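Local coordinates for protein putative dehydratase (Mesorhizobium loti, PDB 2POZ) that is of unknown function but belongs to the mandelate racemase/muconate lactonizing enzyme family and probably acts as a lyase, perhaps a dehydratase, at residues V230-D235 with G256-T261; F263-I268 with G275-D280; P279-A284 with M288-I293. All blocks are in the same frame, centred on the assembly; numbering follows the deposited sequence.

Contact 1 of 3, residues V230-D235 with G256-T261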
ATOM      1  N   VAL A 230      10.616   4.547 -25.254  1.00 15.11           N
ATOM      2  CA  VAL A 230      10.691   5.976 -25.005  1.00 14.13           C
ATOM      3  C   VAL A 230      11.603   6.124 -23.783  1.00 14.11           C
ATOM      4  O   VAL A 230      11.410   5.448 -22.770  1.00 13.78           O
ATOM      5  CB  VAL A 230       9.287   6.591 -24.718  1.00 16.52           C
ATOM      6  CG1 VAL A 230       8.714   6.046 -23.417  1.00 18.33           C
ATOM      7  CG2 VAL A 230       9.391   8.100 -24.648  1.00 16.85           C
ATOM      8  N   GLU A 231      12.600   6.993 -23.896  1.00 11.57           N
ATOM      9  CA  GLU A 231      13.565   7.223 -22.825  1.00 12.85           C
ATOM     10  C   GLU A 231      13.242   8.458 -21.984  1.00 12.83           C
ATOM     11  O   GLU A 231      12.871   9.513 -22.520  1.00 11.43           O
ATOM     12  CB  GLU A 231      14.966   7.360 -23.423  1.00 13.86           C
ATOM     13  CG  GLU A 231      16.079   7.525 -22.401  1.00 16.26           C
ATOM     14  CD  GLU A 231      17.440   7.675 -23.061  1.00 18.36           C
ATOM     15  OE1 GLU A 231      17.638   7.078 -24.140  1.00 16.75           O
ATOM     16  OE2 GLU A 231      18.310   8.379 -22.496  1.00 21.02           O
ATOM     17  N   GLU A 232      13.397   8.317 -20.668  1.00 11.38           N
ATOM     18  CA  GLU A 232      13.127   9.395 -19.721  1.00 12.12           C
ATOM     19  C   GLU A 232      11.877  10.198 -20.081  1.00 11.51           C
ATOM     20  O   GLU A 232      11.968  11.380 -20.396  1.00 10.52           O
ATOM     21  CB  GLU A 232      14.326  10.349 -19.639  1.00 13.04           C
ATOM     22  CG  GLU A 232      15.590   9.745 -19.044  1.00 17.66           C
ATOM     23  CD  GLU A 232      16.688  10.783 -18.865  1.00 18.64           C
ATOM     24  OE1 GLU A 232      16.986  11.504 -19.843  1.00 17.28           O
ATOM     25  OE2 GLU A 232      17.251  10.877 -17.752  1.00 18.58           O
ATOM     26  N   PRO A 233      10.690   9.570 -20.027  1.00 11.95           N
ATOM     27  CA  PRO A 233       9.458  10.289 -20.364  1.00 10.51           C
ATOM     28  C   PRO A 233       9.165  11.429 -19.389  1.00 12.24           C
ATOM     29  O   PRO A 233       8.372  12.325 -19.685  1.00 12.14           O
ATOM     30  CB  PRO A 233       8.397   9.189 -20.334  1.00 11.99           C
ATOM     31  CG  PRO A 233       8.914   8.279 -19.253  1.00 14.10           C
ATOM     32  CD  PRO A 233      10.396   8.199 -19.574  1.00 12.69           C
ATOM     33  N   CYS A 234       9.790  11.389 -18.216  1.00  8.65           N
ATOM     34  CA  CYS A 234       9.590  12.462 -17.252  1.00 10.72           C
ATOM     35  C   CYS A 234      10.902  12.796 -16.579  1.00  8.91           C
ATOM     36  O   CYS A 234      11.886  12.074 -16.720  1.00  7.97           O
ATOM     37  CB  CYS A 234       8.552  12.087 -16.191  1.00 11.51           C
ATOM     38  SG  CYS A 234       9.037  10.688 -15.159  1.00 16.62           S
ATOM     39  N   ASP A 235      10.909  13.908 -15.857  1.00 11.34           N
ATOM     40  CA  ASP A 235      12.102  14.354 -15.150  1.00 12.96           C
ATOM     41  C   ASP A 235      12.597  13.226 -14.249  1.00 11.12           C
ATOM     42  O   ASP A 235      11.824  12.656 -13.485  1.00 11.95           O
ATOM     43  CB  ASP A 235      11.771  15.586 -14.304  1.00 12.49           C
ATOM     44  CG  ASP A 235      13.007  16.263 -13.751  1.00 15.87           C
ATOM     45  OD1 ASP A 235      13.867  15.565 -13.162  1.00 14.60           O
ATOM     46  OD2 ASP A 235      13.113  17.499 -13.898  1.00 15.81           O
ATOM     47  N   GLY A 256      17.813   5.818 -16.816  1.00 12.93           N
ATOM     48  CA  GLY A 256      19.101   5.432 -16.271  1.00 11.36           C
ATOM     49  C   GLY A 256      20.267   6.357 -16.536  1.00 12.86           C
ATOM     50  O   GLY A 256      21.249   6.337 -15.789  1.00 11.41           O
ATOM     51  N   GLU A 257      20.177   7.166 -17.590  1.00 14.14           N
ATOM     52  CA  GLU A 257      21.266   8.078 -17.922  1.00 13.89           C
ATOM     53  C   GLU A 257      21.544   9.025 -16.764  1.00 12.22           C
ATOM     54  O   GLU A 257      22.671   9.471 -16.576  1.00 13.08           O
ATOM     55  CB  GLU A 257      20.935   8.891 -19.185  1.00 16.02           C
ATOM     56  CG  GLU A 257      22.044   9.867 -19.600  1.00 19.08           C
ATOM     57  CD  GLU A 257      21.788  10.537 -20.957  1.00 24.56           C
ATOM     58  OE1 GLU A 257      20.765  10.221 -21.608  1.00 22.80           O
ATOM     59  OE2 GLU A 257      22.618  11.376 -21.371  1.00 24.52           O
ATOM     60  N   ARG A 258      20.514   9.338 -15.988  1.00  9.80           N
ATOM     61  CA  ARG A 258      20.700  10.242 -14.869  1.00  9.62           C
ATOM     62  C   ARG A 258      20.347   9.628 -13.515  1.00  8.64           C
ATOM     63  O   ARG A 258      19.808  10.298 -12.632  1.00  8.01           O
ATOM     64  CB  ARG A 258      19.930  11.553 -15.125  1.00 10.44           C
ATOM     65  CG  ARG A 258      20.700  12.493 -16.077  1.00  8.14           C
ATOM     66  CD  ARG A 258      19.964  13.784 -16.415  1.00 11.23           C
ATOM     67  NE  ARG A 258      18.916  13.561 -17.405  1.00 13.45           N
ATOM     68  CZ  ARG A 258      18.358  14.512 -18.148  1.00 14.23           C
ATOM     69  NH1 ARG A 258      18.742  15.777 -18.030  1.00 12.38           N
ATOM     70  NH2 ARG A 258      17.410  14.190 -19.016  1.00 12.65           N
ATOM     71  N   VAL A 259      20.653   8.337 -13.373  1.00  8.19           N
ATOM     72  CA  VAL A 259      20.439   7.602 -12.126  1.00  8.55           C
ATOM     73  C   VAL A 259      21.820   7.054 -11.752  1.00  9.65           C
ATOM     74  O   VAL A 259      22.555   6.569 -12.617  1.00  9.09           O
ATOM     75  CB  VAL A 259      19.420   6.460 -12.297  1.00 10.02           C
ATOM     76  CG1 VAL A 259      19.268   5.685 -10.970  1.00  9.28           C
ATOM     77  CG2 VAL A 259      18.063   7.051 -12.713  1.00  8.88           C
ATOM     78  N   TYR A 260      22.171   7.109 -10.471  1.00  9.21           N
ATOM     79  CA  TYR A 260      23.511   6.705 -10.067  1.00 10.54           C
ATOM     80  C   TYR A 260      23.642   5.670  -8.950  1.00 10.73           C
ATOM     81  O   TYR A 260      22.985   5.770  -7.924  1.00 10.41           O
ATOM     82  CB  TYR A 260      24.298   7.972  -9.699  1.00 11.15           C
ATOM     83  CG  TYR A 260      23.992   9.133 -10.635  1.00 11.64           C
ATOM     84  CD1 TYR A 260      23.068  10.122 -10.284  1.00 11.20           C
ATOM     85  CD2 TYR A 260      24.572   9.195 -11.906  1.00  9.52           C
ATOM     86  CE1 TYR A 260      22.728  11.147 -11.179  1.00  9.27           C
ATOM     87  CE2 TYR A 260      24.239  10.207 -12.807  1.00  9.64           C
ATOM     88  CZ  TYR A 260      23.320  11.178 -12.440  1.00  8.86           C
ATOM     89  OH  TYR A 260      22.998  12.175 -13.329  1.00 11.33           O
ATOM     90  N   THR A 261      24.534   4.704  -9.179  1.00 10.20           N
ATOM     91  CA  THR A 261      24.838   3.589  -8.269  1.00 10.45           C
ATOM     92  C   THR A 261      23.671   2.643  -8.029  1.00 11.10           C
ATOM     93  O   THR A 261      22.536   2.911  -8.424  1.00 10.96           O
ATOM     94  CB  THR A 261      25.336   4.055  -6.869  1.00 10.12           C
ATOM     95  OG1 THR A 261      24.222   4.481  -6.070  1.00 11.00           O
ATOM     96  CG2 THR A 261      26.350   5.194  -6.996  1.00 10.95           C
TER
HETATM   97  O   HOH W   1      18.284   7.338 -19.745  1.00 12.18           O
HETATM   98  O   HOH W   2      17.590   8.727 -16.276  1.00  8.21           O

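Contact 2 of 3, residues F263-I268 with G275-D280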
ATOM      1  N   PHE A 263      22.311   2.134  -5.352  1.00  9.67           N
ATOM      2  CA  PHE A 263      21.411   2.829  -4.441  1.00 10.25           C
ATOM      3  C   PHE A 263      20.433   3.721  -5.190  1.00 11.23           C
ATOM      4  O   PHE A 263      19.291   3.887  -4.767  1.00 12.45           O
ATOM      5  CB  PHE A 263      22.236   3.634  -3.435  1.00 11.09           C
ATOM      6  CG  PHE A 263      23.362   2.843  -2.816  1.00 15.47           C
ATOM      7  CD1 PHE A 263      24.552   3.465  -2.458  1.00 17.67           C
ATOM      8  CD2 PHE A 263      23.236   1.471  -2.613  1.00 16.24           C
ATOM      9  CE1 PHE A 263      25.607   2.725  -1.905  1.00 21.44           C
ATOM     10  CE2 PHE A 263      24.275   0.721  -2.064  1.00 17.62           C
ATOM     11  CZ  PHE A 263      25.466   1.347  -1.708  1.00 20.04           C
ATOM     12  N   GLY A 264      20.880   4.293  -6.305  1.00 10.16           N
ATOM     13  CA  GLY A 264      19.994   5.131  -7.097  1.00  7.33           C
ATOM     14  C   GLY A 264      19.053   4.244  -7.895  1.00 10.08           C
ATOM     15  O   GLY A 264      17.850   4.513  -7.984  1.00  9.31           O
ATOM     16  N   PHE A 265      19.588   3.164  -8.465  1.00  8.89           N
ATOM     17  CA  PHE A 265      18.757   2.270  -9.254  1.00  9.50           C
ATOM     18  C   PHE A 265      17.719   1.487  -8.459  1.00 10.43           C
ATOM     19  O   PHE A 265      16.696   1.082  -9.011  1.00 12.43           O
ATOM     20  CB  PHE A 265      19.623   1.331 -10.103  1.00  8.96           C
ATOM     21  CG  PHE A 265      20.125   1.981 -11.361  1.00  9.43           C
ATOM     22  CD1 PHE A 265      21.333   2.669 -11.376  1.00  7.41           C
ATOM     23  CD2 PHE A 265      19.319   2.013 -12.501  1.00 10.46           C
ATOM     24  CE1 PHE A 265      21.729   3.395 -12.501  1.00  8.13           C
ATOM     25  CE2 PHE A 265      19.705   2.739 -13.633  1.00 10.04           C
ATOM     26  CZ  PHE A 265      20.912   3.432 -13.633  1.00  9.31           C
ATOM     27  N   ARG A 266      17.961   1.288  -7.165  1.00 12.62           N
ATOM     28  CA  ARG A 266      16.983   0.590  -6.330  1.00 12.26           C
ATOM     29  C   ARG A 266      15.628   1.308  -6.446  1.00 12.82           C
ATOM     30  O   ARG A 266      14.585   0.662  -6.534  1.00 12.19           O
ATOM     31  CB  ARG A 266      17.417   0.583  -4.862  1.00 12.46           C
ATOM     32  CG  ARG A 266      16.306   0.131  -3.924  1.00 12.76           C
ATOM     33  CD  ARG A 266      16.680   0.251  -2.459  1.00 12.73           C
ATOM     34  NE  ARG A 266      15.488   0.230  -1.615  1.00 15.75           N
ATOM     35  CZ  ARG A 266      15.500   0.373  -0.293  1.00 18.85           C
ATOM     36  NH1 ARG A 266      16.648   0.544   0.352  1.00 17.02           N
ATOM     37  NH2 ARG A 266      14.359   0.374   0.383  1.00 17.13           N
ATOM     38  N   LYS A 267      15.651   2.639  -6.440  1.00 11.45           N
ATOM     39  CA  LYS A 267      14.417   3.422  -6.547  1.00 15.41           C
ATOM     40  C   LYS A 267      13.681   3.108  -7.856  1.00 15.70           C
ATOM     41  O   LYS A 267      12.453   3.095  -7.900  1.00 16.85           O
ATOM     42  CB  LYS A 267      14.728   4.926  -6.454  1.00 17.86           C
ATOM     43  CG  LYS A 267      15.126   5.391  -5.032  1.00 22.54           C
ATOM     44  CD  LYS A 267      15.773   6.788  -5.011  1.00 24.45           C
ATOM     45  CE  LYS A 267      17.209   6.755  -5.588  1.00 28.99           C
ATOM     46  NZ  LYS A 267      18.013   8.021  -5.407  1.00 18.35           N
ATOM     47  N   ILE A 268      14.436   2.840  -8.915  1.00 14.12           N
ATOM     48  CA  ILE A 268      13.838   2.512 -10.202  1.00 12.09           C
ATOM     49  C   ILE A 268      13.285   1.083 -10.191  1.00 13.12           C
ATOM     50  O   ILE A 268      12.146   0.841 -10.591  1.00 11.79           O
ATOM     51  CB  ILE A 268      14.869   2.622 -11.345  1.00 12.29           C
ATOM     52  CG1 ILE A 268      15.390   4.063 -11.451  1.00 13.20           C
ATOM     53  CG2 ILE A 268      14.238   2.161 -12.668  1.00 10.51           C
ATOM     54  CD1 ILE A 268      14.305   5.114 -11.624  1.00 13.82           C
ATOM     55  N   GLY A 275      11.342  -1.236 -18.387  1.00 18.70           N
ATOM     56  CA  GLY A 275      11.717  -2.541 -18.893  1.00 17.18           C
ATOM     57  C   GLY A 275      13.182  -2.513 -19.296  1.00 16.26           C
ATOM     58  O   GLY A 275      13.787  -3.553 -19.572  1.00 17.44           O
ATOM     59  N   ILE A 276      13.761  -1.315 -19.303  1.00 14.05           N
ATOM     60  CA  ILE A 276      15.155  -1.132 -19.704  1.00 14.71           C
ATOM     61  C   ILE A 276      15.856  -0.055 -18.879  1.00 12.57           C
ATOM     62  O   ILE A 276      15.281   1.003 -18.625  1.00 14.60           O
ATOM     63  CB  ILE A 276      15.232  -0.700 -21.192  1.00 15.40           C
ATOM     64  CG1 ILE A 276      14.518  -1.723 -22.073  1.00 16.02           C
ATOM     65  CG2 ILE A 276      16.683  -0.548 -21.635  1.00 15.74           C
ATOM     66  CD1 ILE A 276      14.127  -1.181 -23.423  1.00 16.92           C
ATOM     67  N   ILE A 277      17.083  -0.321 -18.447  1.00  9.89           N
ATOM     68  CA  ILE A 277      17.833   0.692 -17.715  1.00 11.77           C
ATOM     69  C   ILE A 277      19.034   1.052 -18.579  1.00 10.38           C
ATOM     70  O   ILE A 277      19.548   0.215 -19.315  1.00  7.09           O
ATOM     71  CB  ILE A 277      18.311   0.226 -16.313  1.00 10.61           C
ATOM     72  CG1 ILE A 277      19.224  -0.991 -16.424  1.00  9.98           C
ATOM     73  CG2 ILE A 277      17.097  -0.060 -15.430  1.00 11.61           C
ATOM     74  CD1 ILE A 277      19.960  -1.289 -15.130  1.00 10.85           C
ATOM     75  N   GLN A 278      19.477   2.299 -18.475  1.00 12.78           N
ATOM     76  CA  GLN A 278      20.579   2.792 -19.290  1.00 11.60           C
ATOM     77  C   GLN A 278      21.691   3.445 -18.487  1.00 12.05           C
ATOM     78  O   GLN A 278      22.009   4.618 -18.696  1.00 11.92           O
ATOM     79  CB  GLN A 278      20.029   3.803 -20.294  1.00  9.88           C
ATOM     80  CG  GLN A 278      18.869   3.274 -21.114  1.00 12.17           C
ATOM     81  CD  GLN A 278      18.112   4.380 -21.821  1.00 14.60           C
ATOM     82  OE1 GLN A 278      17.424   5.181 -21.182  1.00 14.31           O
ATOM     83  NE2 GLN A 278      18.239   4.435 -23.145  1.00 14.95           N
ATOM     84  N   PRO A 279      22.295   2.703 -17.550  1.00 12.61           N
ATOM     85  CA  PRO A 279      23.373   3.303 -16.763  1.00 11.60           C
ATOM     86  C   PRO A 279      24.575   3.633 -17.639  1.00 12.21           C
ATOM     87  O   PRO A 279      24.792   3.003 -18.673  1.00 11.38           O
ATOM     88  CB  PRO A 279      23.700   2.216 -15.747  1.00 12.95           C
ATOM     89  CG  PRO A 279      23.474   0.956 -16.534  1.00 13.00           C
ATOM     90  CD  PRO A 279      22.156   1.267 -17.252  1.00 11.14           C
ATOM     91  N   ASP A 280      25.347   4.626 -17.218  1.00 11.45           N
ATOM     92  CA  ASP A 280      26.553   5.033 -17.938  1.00 12.75           C
ATOM     93  C   ASP A 280      27.712   4.636 -17.022  1.00 10.67           C
ATOM     94  O   ASP A 280      27.754   5.080 -15.875  1.00 10.57           O
ATOM     95  CB  ASP A 280      26.547   6.547 -18.146  1.00 13.56           C
ATOM     96  CG  ASP A 280      27.732   7.031 -18.974  1.00 18.13           C
ATOM     97  OD1 ASP A 280      28.859   6.515 -18.790  1.00 14.74           O
ATOM     98  OD2 ASP A 280      27.531   7.940 -19.808  1.00 22.70           O
TER

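Contact 3 of 3, residues P279-A284 with M288-I293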
ATOM      1  N   PRO A 279      22.295   2.703 -17.550  1.00 12.61           N
ATOM      2  CA  PRO A 279      23.373   3.303 -16.763  1.00 11.60           C
ATOM      3  C   PRO A 279      24.575   3.633 -17.639  1.00 12.21           C
ATOM      4  O   PRO A 279      24.792   3.003 -18.673  1.00 11.38           O
ATOM      5  CB  PRO A 279      23.700   2.216 -15.747  1.00 12.95           C
ATOM      6  CG  PRO A 279      23.474   0.956 -16.534  1.00 13.00           C
ATOM      7  CD  PRO A 279      22.156   1.267 -17.252  1.00 11.14           C
ATOM      8  N   ASP A 280      25.347   4.626 -17.218  1.00 11.45           N
ATOM      9  CA  ASP A 280      26.553   5.033 -17.938  1.00 12.75           C
ATOM     10  C   ASP A 280      27.712   4.636 -17.022  1.00 10.67           C
ATOM     11  O   ASP A 280      27.754   5.080 -15.875  1.00 10.57           O
ATOM     12  CB  ASP A 280      26.547   6.547 -18.146  1.00 13.56           C
ATOM     13  CG  ASP A 280      27.732   7.031 -18.974  1.00 18.13           C
ATOM     14  OD1 ASP A 280      28.859   6.515 -18.790  1.00 14.74           O
ATOM     15  OD2 ASP A 280      27.531   7.940 -19.808  1.00 22.70           O
ATOM     16  N   ILE A 281      28.646   3.814 -17.501  1.00 11.61           N
ATOM     17  CA  ILE A 281      29.747   3.401 -16.620  1.00 12.49           C
ATOM     18  C   ILE A 281      30.574   4.585 -16.135  1.00 13.10           C
ATOM     19  O   ILE A 281      31.286   4.478 -15.138  1.00 15.63           O
ATOM     20  CB  ILE A 281      30.707   2.372 -17.275  1.00 13.05           C
ATOM     21  CG1 ILE A 281      31.427   2.991 -18.474  1.00 13.92           C
ATOM     22  CG2 ILE A 281      29.943   1.113 -17.668  1.00 14.87           C
ATOM     23  CD1 ILE A 281      32.577   2.124 -18.984  1.00 15.83           C
ATOM     24  N   GLY A 282      30.469   5.711 -16.841  1.00 13.33           N
ATOM     25  CA  GLY A 282      31.204   6.913 -16.472  1.00 12.60           C
ATOM     26  C   GLY A 282      30.508   7.806 -15.451  1.00 12.86           C
ATOM     27  O   GLY A 282      31.060   8.826 -15.031  1.00 12.17           O
ATOM     28  N   THR A 283      29.292   7.443 -15.058  1.00 11.99           N
ATOM     29  CA  THR A 283      28.560   8.219 -14.064  1.00 11.53           C
ATOM     30  C   THR A 283      27.866   7.335 -13.025  1.00 11.77           C
ATOM     31  O   THR A 283      27.662   7.763 -11.897  1.00 10.82           O
ATOM     32  CB  THR A 283      27.469   9.132 -14.700  1.00 13.79           C
ATOM     33  OG1 THR A 283      26.419   8.324 -15.243  1.00 10.66           O
ATOM     34  CG2 THR A 283      28.058  10.002 -15.800  1.00 12.29           C
ATOM     35  N   ALA A 284      27.517   6.106 -13.401  1.00 11.18           N
ATOM     36  CA  ALA A 284      26.820   5.193 -12.490  1.00 11.85           C
ATOM     37  C   ALA A 284      27.654   4.671 -11.322  1.00 11.71           C
ATOM     38  O   ALA A 284      27.109   4.112 -10.364  1.00 10.94           O
ATOM     39  CB  ALA A 284      26.238   4.021 -13.273  1.00 12.01           C
HETATM   40  N   MSE A 288      32.504  -2.154 -12.217  1.00 12.39           N
HETATM   41  CA  MSE A 288      31.967  -3.169 -11.319  1.00 13.23           C
HETATM   42  C   MSE A 288      30.627  -2.714 -10.740  1.00 12.37           C
HETATM   43  O   MSE A 288      29.693  -3.505 -10.652  1.00 14.17           O
HETATM   44  CB  MSE A 288      32.962  -3.476 -10.196  1.00 14.48           C
HETATM   45  CG  MSE A 288      32.449  -4.477  -9.155  1.00 18.34           C
HETATM   46 SE   MSE A 288      31.834  -6.162  -9.901  1.00 30.71          SE
HETATM   47  CE  MSE A 288      33.516  -7.158  -9.834  1.00 24.25           C
ATOM     48  N   GLU A 289      30.524  -1.444 -10.359  1.00 10.36           N
ATOM     49  CA  GLU A 289      29.269  -0.932  -9.820  1.00 11.43           C
ATOM     50  C   GLU A 289      28.160  -1.119 -10.871  1.00 11.01           C
ATOM     51  O   GLU A 289      27.044  -1.517 -10.547  1.00 12.34           O
ATOM     52  CB  GLU A 289      29.416   0.548  -9.453  1.00 12.59           C
ATOM     53  CG  GLU A 289      28.169   1.200  -8.848  1.00 13.35           C
ATOM     54  CD  GLU A 289      27.755   0.585  -7.508  1.00 16.58           C
ATOM     55  OE1 GLU A 289      28.613  -0.020  -6.824  1.00 15.78           O
ATOM     56  OE2 GLU A 289      26.571   0.726  -7.136  1.00 15.82           O
ATOM     57  N   THR A 290      28.472  -0.854 -12.135  1.00  8.86           N
ATOM     58  CA  THR A 290      27.470  -1.016 -13.177  1.00 10.59           C
ATOM     59  C   THR A 290      27.157  -2.494 -13.397  1.00 11.26           C
ATOM     60  O   THR A 290      26.013  -2.855 -13.666  1.00 11.44           O
ATOM     61  CB  THR A 290      27.915  -0.352 -14.490  1.00 10.12           C
ATOM     62  OG1 THR A 290      28.104   1.052 -14.259  1.00 11.49           O
ATOM     63  CG2 THR A 290      26.841  -0.523 -15.571  1.00 10.00           C
ATOM     64  N   LYS A 291      28.168  -3.353 -13.276  1.00 11.64           N
ATOM     65  CA  LYS A 291      27.925  -4.783 -13.418  1.00 12.00           C
ATOM     66  C   LYS A 291      26.947  -5.200 -12.299  1.00 11.24           C
ATOM     67  O   LYS A 291      26.021  -5.987 -12.534  1.00 12.27           O
ATOM     68  CB  LYS A 291      29.229  -5.579 -13.295  1.00 11.96           C
ATOM     69  CG  LYS A 291      29.021  -7.095 -13.293  1.00 12.09           C
ATOM     70  CD  LYS A 291      30.346  -7.859 -13.239  1.00 15.06           C
ATOM     71  CE  LYS A 291      30.103  -9.361 -13.086  1.00 18.50           C
ATOM     72  NZ  LYS A 291      29.188  -9.913 -14.136  1.00 20.08           N
ATOM     73  N   LYS A 292      27.151  -4.662 -11.097  1.00  9.63           N
ATOM     74  CA  LYS A 292      26.274  -4.964  -9.958  1.00 11.10           C
ATOM     75  C   LYS A 292      24.863  -4.451 -10.234  1.00 12.05           C
ATOM     76  O   LYS A 292      23.873  -5.136  -9.951  1.00 10.93           O
ATOM     77  CB  LYS A 292      26.810  -4.317  -8.681  1.00 11.80           C
ATOM     78  CG  LYS A 292      28.126  -4.926  -8.198  1.00 13.27           C
ATOM     79  CD  LYS A 292      28.742  -4.117  -7.077  1.00 10.88           C
ATOM     80  CE  LYS A 292      29.949  -4.836  -6.499  1.00 12.24           C
ATOM     81  NZ  LYS A 292      30.624  -3.993  -5.483  1.00  9.71           N
ATOM     82  N   ILE A 293      24.774  -3.240 -10.780  1.00 10.63           N
ATOM     83  CA  ILE A 293      23.483  -2.660 -11.117  1.00 10.14           C
ATOM     84  C   ILE A 293      22.764  -3.560 -12.134  1.00 10.88           C
ATOM     85  O   ILE A 293      21.577  -3.825 -11.997  1.00  9.52           O
ATOM     86  CB  ILE A 293      23.656  -1.237 -11.703  1.00  9.89           C
ATOM     87  CG1 ILE A 293      24.098  -0.279 -10.594  1.00  7.93           C
ATOM     88  CG2 ILE A 293      22.349  -0.755 -12.355  1.00  7.32           C
ATOM     89  CD1 ILE A 293      24.451   1.103 -11.081  1.00  5.65           C
TER

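Contact 1 of 3, residues V230-D235 with G256-T261
Arg258 grips the carboxylate of Glu232 side-on in a two-bond salt bridge. Its NH2 reaches Glu232 OE1 at 2.8 Å and its NE reaches Glu232 OE2 at 3.2 Å. NE meets the syn lone pair of OE2, whereas NH2 approaches OE1 from above the carboxylate plane, because the two flat groups are turned 39° against each other. A bend at chi3 (-77°) brings NE and NH2 to face the acid together. The guanidinium has further partners in a second subunit, where NH1 bonds Phe80 O and the Phe80 ring makes a cation-pi contact. A long side chain with three nitrogens suits this buried boundary: NE and NH2 hold the acid while NH1 reaches the second subunit.

Two waters fill in the polar network. One donates to Glu232 OE2 at 2.6 Å and accepts from the backbone N of both Gly256 and Arg258, so it ties the acid to the type I turn from Gly256 to Val259. The other joins Glu231 OE2 to Glu257 N, 2.9 Å from each.

Beyond it, Glu231 OE2 lies only 3.2 Å from Glu257 OE1, two acceptors with no bond between them. Lys157 pairs with the other oxygen of Glu231, and Tyr41 OH with that of Glu257. Farther out, one face of the Tyr260 ring packs on Arg258 C. Acidic side chains at the ends of successive parallel strands are characteristic of the enolase superfamily barrel; the closeness of Glu231 and Glu257 is consistent with the magnesium site of its relatives.

Contact 2 of 3, residues F263-I268 with G275-D280
Phe265 and Ile277 bring helix and strand closest, with their CA atoms 8.7 Å apart. The 263-268 backbone is helical throughout. Strand 276-277 gives way at Gln278 to a loop, yet the CB atoms of Ile277 and Pro279 both point toward the helix, and that of Gln278 points away. No hydrogen bond crosses between the segments, so side chains alone fill the separation.

The ring of Phe265 does most of the filling. With CG anti to its own carbonyl carbon (chi1 -81°), it reaches out from the helix and brings its far rim to the strand and the loop after it. Phe265 CE2 meets Ile277 CB at 3.9 Å, and Phe265 CZ meets Pro279 CB at 3.7 Å, with CE1 slightly farther from that same proline carbon at 4.0 Å. The ring therefore spans Ile277 and Pro279, touching the branch point of one and the pyrrolidine of the other. A beta-branched isoleucine suits the strand and offers a broad apolar flank, and proline adds a rigid carbon surface just beyond the strand. Shortening Phe265 to an alanine here would probably open a gap beside Ile277 and Pro279 and leave both without their partner on helix 261-269. Arg266, from that helix, forms a salt bridge with Asp238 of a second subunit.

The contact belongs to the beta-alpha-beta unit formed by strand 253-255, helix 261-269 and strand 276-277, part of the TIM-like barrel. Ile293 of helix 287-298 packs on both Phe265 and Ile277, while Ile268 touches Val255 of strand 253-255 and Leu242 of helix 239-248.

Contact 3 of 3, residues P279-A284 with M288-I293
Glu289 opens the contact from the helix by laying its CG against the carbonyl oxygen of Ala284, at 3.4 Å. Its chain leaves extended from the backbone N and then bends at chi2 (63°), and its carboxylate forms a salt bridge with Arg262, so only the aliphatic part meets the loop.

Thr290, next along, carries most of the contact and uses both branches. OG1 lies anti to the carbonyl carbon (chi1 -61°), from where it bonds Gly286 O one helical turn earlier. Thr290 OG1 also rests against carbon on its loop side, 3.6 Å from Ala284 CB and 3.7 Å from Ile281 CA. Thr290 CG2 meets Pro279 CG at 3.8 Å, while Ile281 CG2 lies 4.0 Å from Thr290 CB. A small side chain with one methyl and one hydroxyl fits this close approach of loop and helix.

Lys291 and Lys292 turn elsewhere, the former making a salt bridge with Glu69 of a fourth subunit. Ile293 then returns to the interface and reaches Ala284 CB with CD1, at 4.1 Å.

The loop holds its own shape. Asp280 OD1 accepts from Gly282 N at 2.7 Å in an Asx turn, and Asp280 O takes the backbone N of both Thr283 and Ala284. Asp280 OD2 bonds His307 ND1, a pairing reminiscent of the Asp-His dyad in mandelate racemase relatives. With no hydrogen bond between loop and helix, their fit rests on van der Waals contacts, in which Thr290 OG1 and Ala284 O also touch carbon. Glu289 and Thr290 find polar partners at Arg262 and Gly286, and Asp280 within its own loop and at His307.

How the contacts relate
The three contacts follow one another around the barrel. Contacts 1 and 2 have centres about 8 Å apart and are joined at two levels: Glu231 OE1 probably makes a weak hydrogen bond with Gln278 NE2, at 2.9 Å, and Val259 O packs on Phe265 CE1. Contacts 2 and 3, about 9 Å apart, share Pro279 and Asp280, and Phe265 CD1 touches Ile293 CD1 at 3.5 Å. Contacts 1 and 3 are farther apart, about 14 Å between centres, yet Thr261 still reaches Glu289 and Ile293. Glu231 and Glu257 of contact 1 and Asp280, shared by contacts 2 and 3, probably border the active site expected from family relatives.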